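Local coordinates for FAD:protein FMN transferase (Vibrio cholerae, PDB 6NXI) that probably transfers the FMN moiety of FAD onto a threonine hydroxyl of a target flavoprotein, using magnesium and releasing AMP, at residues I39-L42 / L43-N47. Sequence-based numbering, arbitrary orientation.
Sequences IDRL and LEEVN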
ATOM      1  N   ILE A  39      10.759  17.310   1.088  1.00 20.49           N
ATOM      2  CA  ILE A  39       9.723  16.268   0.900  1.00 21.33           C
ATOM      3  C   ILE A  39       9.760  15.800  -0.550  1.00 22.32           C
ATOM      4  O   ILE A  39       9.726  14.598  -0.803  1.00 21.85           O
ATOM      5  CB  ILE A  39       8.341  16.819   1.291  1.00 20.50           C
ATOM      6  CG1 ILE A  39       8.285  16.966   2.810  1.00 20.87           C
ATOM      7  CG2 ILE A  39       7.247  15.915   0.726  1.00 20.79           C
ATOM      8  CD1 ILE A  39       7.140  17.847   3.258  1.00 21.78           C
ATOM      9  N   ASP A  40       9.806  16.716  -1.507  1.00 22.86           N
ATOM     10  CA  ASP A  40       9.896  16.332  -2.935  1.00 23.16           C
ATOM     11  C   ASP A  40      11.162  15.496  -3.179  1.00 22.06           C
ATOM     12  O   ASP A  40      11.087  14.534  -3.929  1.00 22.78           O
ATOM     13  CB  ASP A  40       9.771  17.545  -3.843  1.00 25.01           C
ATOM     14  CG  ASP A  40       8.349  18.076  -3.883  1.00 26.63           C
ATOM     15  OD1 ASP A  40       7.425  17.258  -3.688  1.00 28.43           O
ATOM     16  OD2 ASP A  40       8.191  19.281  -4.143  1.00 28.50           O
ATOM     17  N   ARG A  41      12.302  15.855  -2.605  1.00 23.11           N
ATOM     18  CA  ARG A  41      13.562  15.083  -2.810  0.60 24.06           C
ATOM     19  C   ARG A  41      13.404  13.659  -2.253  1.00 23.50           C
ATOM     20  O   ARG A  41      13.894  12.651  -2.918  1.00 23.18           O
ATOM     21  CB  ARG A  41      14.730  15.816  -2.144  0.60 26.06           C
ATOM     22  CG  ARG A  41      16.098  15.284  -2.559  0.60 28.17           C
ATOM     23  CD  ARG A  41      17.218  15.698  -1.624  0.60 30.95           C
ATOM     24  NE  ARG A  41      17.082  15.065  -0.326  0.60 31.60           N
ATOM     25  CZ  ARG A  41      17.369  13.800  -0.054  0.60 33.30           C
ATOM     26  NH1 ARG A  41      17.942  13.029  -0.961  0.60 35.11           N
ATOM     27  NH2 ARG A  41      17.142  13.330   1.155  0.60 33.24           N
ATOM     28  N   LEU A  42      12.799  13.531  -1.062  1.00 22.11           N
ATOM     29  CA  LEU A  42      12.659  12.213  -0.393  1.00 21.37           C
ATOM     30  C   LEU A  42      11.743  11.368  -1.275  1.00 20.41           C
ATOM     31  O   LEU A  42      12.012  10.196  -1.405  1.00 20.22           O
ATOM     32  CB  LEU A  42      12.139  12.399   1.032  1.00 22.15           C
ATOM     33  CG  LEU A  42      13.151  12.981   2.015  1.00 21.92           C
ATOM     34  CD1 LEU A  42      12.449  13.488   3.253  1.00 21.82           C
ATOM     35  CD2 LEU A  42      14.189  11.939   2.400  1.00 23.44           C
ATOM     36  N   LEU A  43      10.647  11.938  -1.753  1.00 21.36           N
ATOM     37  CA  LEU A  43       9.689  11.119  -2.537  1.00 20.57           C
ATOM     38  C   LEU A  43      10.276  10.754  -3.916  1.00 21.82           C
ATOM     39  O   LEU A  43      10.010   9.631  -4.408  1.00 21.32           O
ATOM     40  CB  LEU A  43       8.350  11.853  -2.614  1.00 22.09           C
ATOM     41  CG  LEU A  43       7.605  11.913  -1.298  1.00 22.05           C
ATOM     42  CD1 LEU A  43       6.358  12.779  -1.446  1.00 22.94           C
ATOM     43  CD2 LEU A  43       7.259  10.533  -0.785  1.00 22.72           C
ATOM     44  N   GLU A  44      11.011  11.659  -4.545  1.00 21.75           N
ATOM     45  CA  GLU A  44      11.730  11.355  -5.804  1.00 22.80           C
ATOM     46  C   GLU A  44      12.705  10.215  -5.559  1.00 23.19           C
ATOM     47  O   GLU A  44      12.761   9.343  -6.380  1.00 23.53           O
ATOM     48  CB  GLU A  44      12.399  12.606  -6.358  1.00 25.11           C
ATOM     49  CG  GLU A  44      11.391  13.427  -7.129  1.00 26.65           C
ATOM     50  CD  GLU A  44      10.906  12.651  -8.334  1.00 26.48           C
ATOM     51  OE1 GLU A  44       9.743  12.193  -8.339  1.00 28.64           O
ATOM     52  OE2 GLU A  44      11.733  12.446  -9.258  1.00 29.50           O
ATOM     53  N   GLU A  45      13.413  10.214  -4.427  1.00 22.81           N
ATOM     54  CA  GLU A  45      14.291   9.069  -4.073  1.00 22.71           C
ATOM     55  C   GLU A  45      13.476   7.766  -3.986  1.00 22.02           C
ATOM     56  O   GLU A  45      13.949   6.734  -4.409  1.00 20.76           O
ATOM     57  CB  GLU A  45      15.036   9.377  -2.782  1.00 25.25           C
ATOM     58  CG  GLU A  45      16.006   8.285  -2.345  1.00 26.88           C
ATOM     59  CD  GLU A  45      16.823   8.737  -1.141  1.00 29.01           C
ATOM     60  OE1 GLU A  45      16.212   9.148  -0.125  1.00 27.96           O
ATOM     61  OE2 GLU A  45      18.091   8.731  -1.257  1.00 30.79           O
ATOM     62  N   VAL A  46      12.314   7.783  -3.328  1.00 20.05           N
ATOM     63  CA  VAL A  46      11.518   6.532  -3.228  1.00 20.15           C
ATOM     64  C   VAL A  46      11.222   6.045  -4.648  1.00 20.42           C
ATOM     65  O   VAL A  46      11.239   4.819  -4.892  1.00 20.62           O
ATOM     66  CB  VAL A  46      10.232   6.770  -2.434  1.00 18.65           C
ATOM     67  CG1 VAL A  46       9.352   5.555  -2.500  1.00 19.57           C
ATOM     68  CG2 VAL A  46      10.478   7.139  -0.968  1.00 19.02           C
ATOM     69  N   ASN A  47      10.852   6.973  -5.517  1.00 21.12           N
ATOM     70  CA  ASN A  47      10.515   6.621  -6.925  1.00 20.82           C
ATOM     71  C   ASN A  47      11.761   6.088  -7.650  1.00 22.25           C
ATOM     72  O   ASN A  47      11.689   5.065  -8.345  1.00 22.81           O
ATOM     73  CB  ASN A  47       9.901   7.799  -7.660  1.00 21.93           C
ATOM     74  CG  ASN A  47       8.441   8.030  -7.326  1.00 23.52           C
ATOM     75  OD1 ASN A  47       7.584   7.376  -7.937  1.00 23.86           O
ATOM     76  ND2 ASN A  47       8.174   8.880  -6.347  1.00 24.20           N
TER
HETATM   77  O   HOH W   1      17.519  10.639   1.490  1.00 43.54           O
HETATM   78  O   HOH W   2      13.653   8.538   0.451  1.00 23.32           O
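Leu43 packs one alpha-helical turn beyond Ile39 on helix 32-50, the two side chains lying alongside each other and pointing the same way, with Ile39 CG2 3.9 Å from Leu43 CD1. Four successive i to i+4 backbone bonds join 39-42 to 43-47, from Leu43 N to Ile39 O (3.0 Å, N-H...O 161°) up to Val46 N to Leu42 O, and Asn47 N to Leu43 O continues the pattern. Leu43 CG also rests 3.5 Å from Ile39 O, because chi1 of -70° sets CG beside its own backbone N. This apolar face packs against strands 7-14 and 17-24 and helix 157-171, where Leu43 meets Val165 and Ile39 meets Tyr168; Leu42 meets Val164 and Tyr168. Val46 CG2 lies 3.4 Å from Leu42 O, the oxygen that accepts from Val46 N.

On the outer side, in the conformer given, Arg41 and Glu45 are linked through a water rather than by a direct salt bridge: Arg41 NH1 stands 4.3 Å from Glu45 OE2. The water lies in the guanidinium plane at its edge, accepting from Arg41 NH2 and donating to Glu45 OE1, while Glu38 provides a salt bridge to Arg41. A second water donates to both Leu42 O and Glu45 OE1. Asn47, which touches FAD, folds back on Leu43 O: Asn47 N and ND2 (2.8 Å) approach that oxygen from opposite faces of the carbonyl plane, and ND2 also hydrogen-bonds Thr14 OG1.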